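Local coordinates for mevalonate diphosphate decarboxylase (Legionella pneumophila, PDB 3LTO), which probably catalyses the ATP-dependent decarboxylation of mevalonate diphosphate to isopentenyl diphosphate, at residues 255-264 against 280-288. Numbering follows the deposited sequence.
Sequences YITDNTLHIL and VTMDAGPNV
Tyr255 and Pro286 have the closest CA atoms of the two segments, 4.8 Å apart, where the lead-in to helix 258-274 meets the loop joining two antiparallel strands, 279-281 and 288-292, of the C-terminal GHMP-type domain. The start of the helix packs on this edge hairpin of the sheet; no hydrogen bond joins the segments directly, and a water bridges them. The helix begins with a capping box: Thr257 N donates to Thr260 OG1 at 3.0 Å, nearly straight (163°), and Asn259 N donates weakly to Thr257 OG1. At the loop's inverse gamma turn, centred on Ala284, the peptide into Gly285 lies over one face of the Tyr255 ring, and Gly285 CA makes a CH-pi contact 3.9 Å from the ring centroid. The phenol OH bonds to Ile190 O. Met282 SE lies 3.8 Å from Ile256 CG1, and the bend at chi3 (84°) turns CE to meet Thr260 CG2 tip to tip; helix 228-247 adds Phe239 and His243 around this selenomethionine. Leu264 CD2 packs on Val288 CG1 at 4.1 Å. Thr260 divides its labour: CG2, anti to the backbone N, also packs on Val288 CG2, whereas OG1 serves the cap and donates to the water at 2.6 Å. That same water donates to Tyr255 O and to Pro286 O, each 2.7 Å away.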
loop_
_atom_site.group_PDB
_atom_site.type_symbol
_atom_site.label_atom_id
_atom_site.label_comp_id
_atom_site.label_asym_id
_atom_site.label_seq_id
_atom_site.Cartn_x
_atom_site.Cartn_y
_atom_site.Cartn_z
ATOM N N TYR A 255 24.397 -21.515 -2.467
ATOM C CA TYR A 255 24.366 -21.578 -3.924
ATOM C C TYR A 255 25.738 -21.154 -4.401
ATOM O O TYR A 255 26.181 -21.525 -5.488
ATOM C CB TYR A 255 23.328 -20.610 -4.490
ATOM C CG TYR A 255 21.922 -20.919 -4.052
ATOM C CD1 TYR A 255 21.245 -22.031 -4.554
ATOM C CD2 TYR A 255 21.270 -20.104 -3.132
ATOM C CE1 TYR A 255 19.952 -22.320 -4.151
ATOM C CE2 TYR A 255 19.978 -20.382 -2.720
ATOM C CZ TYR A 255 19.325 -21.490 -3.234
ATOM O OH TYR A 255 18.051 -21.760 -2.827
ATOM N N ILE A 256 26.405 -20.358 -3.573
ATOM C CA ILE A 256 27.735 -19.878 -3.892
ATOM C C ILE A 256 28.717 -21.005 -3.594
ATOM O O ILE A 256 28.584 -21.703 -2.596
ATOM C CB ILE A 256 28.091 -18.632 -3.043
ATOM C CG1 ILE A 256 27.259 -17.433 -3.513
ATOM C CG2 ILE A 256 29.603 -18.341 -3.119
ATOM C CD1 ILE A 256 27.274 -16.256 -2.540
ATOM N N THR A 257 29.679 -21.199 -4.483
ATOM C CA THR A 257 30.689 -22.228 -4.299
ATOM C C THR A 257 32.035 -21.591 -4.571
ATOM O O THR A 257 32.110 -20.402 -4.886
ATOM C CB THR A 257 30.536 -23.380 -5.304
ATOM O OG1 THR A 257 30.874 -22.900 -6.614
ATOM C CG2 THR A 257 29.110 -23.923 -5.298
ATOM N N ASP A 258 33.092 -22.391 -4.470
ATOM C CA ASP A 258 34.437 -21.907 -4.732
ATOM C C ASP A 258 34.502 -21.401 -6.169
ATOM O O ASP A 258 35.215 -20.447 -6.474
ATOM C CB ASP A 258 35.461 -23.027 -4.503
ATOM C CG ASP A 258 35.188 -24.257 -5.351
ATOM O OD1 ASP A 258 34.005 -24.610 -5.542
ATOM O OD2 ASP A 258 36.167 -24.881 -5.818
ATOM N N ASN A 259 33.739 -22.032 -7.054
ATOM C CA ASN A 259 33.734 -21.603 -8.444
ATOM C C ASN A 259 33.159 -20.184 -8.522
ATOM O O ASN A 259 33.712 -19.307 -9.193
ATOM C CB ASN A 259 32.918 -22.578 -9.290
ATOM C CG ASN A 259 33.019 -22.284 -10.771
ATOM O OD1 ASN A 259 34.062 -21.860 -11.258
ATOM N ND2 ASN A 259 31.938 -22.522 -11.500
ATOM N N THR A 260 32.064 -19.958 -7.809
ATOM C CA THR A 260 31.420 -18.651 -7.779
ATOM C C THR A 260 32.369 -17.609 -7.203
ATOM O O THR A 260 32.524 -16.520 -7.757
ATOM C CB THR A 260 30.160 -18.673 -6.897
ATOM O OG1 THR A 260 29.437 -19.889 -7.130
ATOM C CG2 THR A 260 29.262 -17.475 -7.217
ATOM N N LEU A 261 33.005 -17.949 -6.087
ATOM C CA LEU A 261 33.927 -17.033 -5.428
ATOM C C LEU A 261 35.088 -16.617 -6.329
ATOM O O LEU A 261 35.554 -15.481 -6.273
ATOM C CB LEU A 261 34.457 -17.664 -4.133
ATOM C CG LEU A 261 33.391 -17.951 -3.065
ATOM C CD1 LEU A 261 34.002 -18.719 -1.912
ATOM C CD2 LEU A 261 32.784 -16.626 -2.569
ATOM N N HIS A 262 35.545 -17.534 -7.169
ATOM C CA HIS A 262 36.638 -17.226 -8.072
ATOM C C HIS A 262 36.233 -16.079 -8.981
ATOM O O HIS A 262 36.950 -15.089 -9.089
ATOM C CB HIS A 262 37.008 -18.457 -8.914
ATOM C CG HIS A 262 37.531 -19.602 -8.104
ATOM N ND1 HIS A 262 37.481 -20.910 -8.538
ATOM C CD2 HIS A 262 38.120 -19.633 -6.883
ATOM C CE1 HIS A 262 38.015 -21.697 -7.620
ATOM N NE2 HIS A 262 38.410 -20.947 -6.606
ATOM N N ILE A 263 35.066 -16.189 -9.607
ATOM C CA ILE A 263 34.629 -15.146 -10.523
ATOM C C ILE A 263 34.220 -13.854 -9.811
ATOM O O ILE A 263 34.405 -12.765 -10.346
ATOM C CB ILE A 263 33.494 -15.665 -11.455
ATOM C CG1 ILE A 263 33.229 -14.643 -12.562
ATOM C CG2 ILE A 263 32.224 -15.943 -10.662
ATOM C CD1 ILE A 263 34.492 -14.236 -13.338
ATOM N N LEU A 264 33.676 -13.961 -8.601
ATOM C CA LEU A 264 33.309 -12.755 -7.859
ATOM C C LEU A 264 34.598 -12.006 -7.511
ATOM O O LEU A 264 34.672 -10.789 -7.639
ATOM C CB LEU A 264 32.543 -13.105 -6.576
ATOM C CG LEU A 264 31.138 -13.677 -6.771
ATOM C CD1 LEU A 264 30.480 -13.911 -5.422
ATOM C CD2 LEU A 264 30.315 -12.705 -7.604
ATOM N N VAL A 280 26.663 -5.987 -9.835
ATOM C CA VAL A 280 26.488 -7.422 -9.672
ATOM C C VAL A 280 25.454 -7.810 -8.625
ATOM O O VAL A 280 25.367 -7.189 -7.568
ATOM C CB VAL A 280 27.844 -8.079 -9.289
ATOM C CG1 VAL A 280 27.707 -9.595 -9.233
ATOM C CG2 VAL A 280 28.914 -7.665 -10.294
ATOM N N THR A 281 24.670 -8.839 -8.937
ATOM C CA THR A 281 23.658 -9.343 -8.018
ATOM C C THR A 281 23.457 -10.820 -8.242
ATOM O O THR A 281 23.852 -11.366 -9.273
ATOM C CB THR A 281 22.272 -8.728 -8.225
ATOM O OG1 THR A 281 22.386 -7.460 -8.870
ATOM C CG2 THR A 281 21.600 -8.551 -6.902
HETATM N N MSE A 282 22.805 -11.435 -7.261
HETATM C CA MSE A 282 22.470 -12.842 -7.269
HETATM C C MSE A 282 21.129 -13.024 -6.571
HETATM O O MSE A 282 20.814 -12.305 -5.626
HETATM C CB MSE A 282 23.491 -13.657 -6.491
HETATM C CG MSE A 282 24.908 -13.631 -7.005
HETATM SE SE MSE A 282 25.955 -14.947 -6.032
HETATM C CE MSE A 282 25.494 -16.522 -7.070
ATOM N N ASP A 283 20.344 -13.988 -7.040
ATOM C CA ASP A 283 19.065 -14.302 -6.410
ATOM C C ASP A 283 19.278 -15.596 -5.634
ATOM O O ASP A 283 20.416 -16.007 -5.425
ATOM C CB ASP A 283 17.977 -14.492 -7.464
ATOM C CG ASP A 283 17.602 -13.195 -8.139
ATOM O OD1 ASP A 283 17.477 -12.171 -7.420
ATOM O OD2 ASP A 283 17.423 -13.199 -9.378
ATOM N N ALA A 284 18.199 -16.232 -5.199
ATOM C CA ALA A 284 18.331 -17.491 -4.476
ATOM C C ALA A 284 18.641 -18.539 -5.534
ATOM O O ALA A 284 17.798 -19.379 -5.859
ATOM C CB ALA A 284 17.021 -17.836 -3.739
ATOM N N GLY A 285 19.853 -18.464 -6.082
ATOM C CA GLY A 285 20.263 -19.394 -7.116
ATOM C C GLY A 285 21.755 -19.285 -7.355
ATOM O O GLY A 285 22.387 -18.395 -6.799
ATOM N N PRO A 286 22.344 -20.161 -8.190
ATOM C CA PRO A 286 23.779 -20.178 -8.507
ATOM C C PRO A 286 24.308 -19.153 -9.516
ATOM O O PRO A 286 25.482 -18.784 -9.460
ATOM C CB PRO A 286 23.987 -21.598 -9.011
ATOM C CG PRO A 286 22.721 -21.824 -9.794
ATOM C CD PRO A 286 21.662 -21.304 -8.826
ATOM N N ASN A 287 23.462 -18.705 -10.439
ATOM C CA ASN A 287 23.894 -17.752 -11.461
ATOM C C ASN A 287 24.317 -16.392 -10.910
ATOM O O ASN A 287 23.849 -15.960 -9.862
ATOM C CB ASN A 287 22.787 -17.539 -12.506
ATOM C CG ASN A 287 22.458 -18.803 -13.295
ATOM O OD1 ASN A 287 23.278 -19.719 -13.412
ATOM N ND2 ASN A 287 21.255 -18.845 -13.859
ATOM N N VAL A 288 25.204 -15.719 -11.630
ATOM C CA VAL A 288 25.663 -14.400 -11.227
ATOM C C VAL A 288 25.276 -13.416 -12.321
ATOM O O VAL A 288 25.608 -13.619 -13.489
ATOM C CB VAL A 288 27.197 -14.366 -11.021
ATOM C CG1 VAL A 288 27.651 -12.941 -10.743
ATOM C CG2 VAL A 288 27.588 -15.272 -9.853
HETATM O O HOH W 1 26.823 -19.637 -7.327
#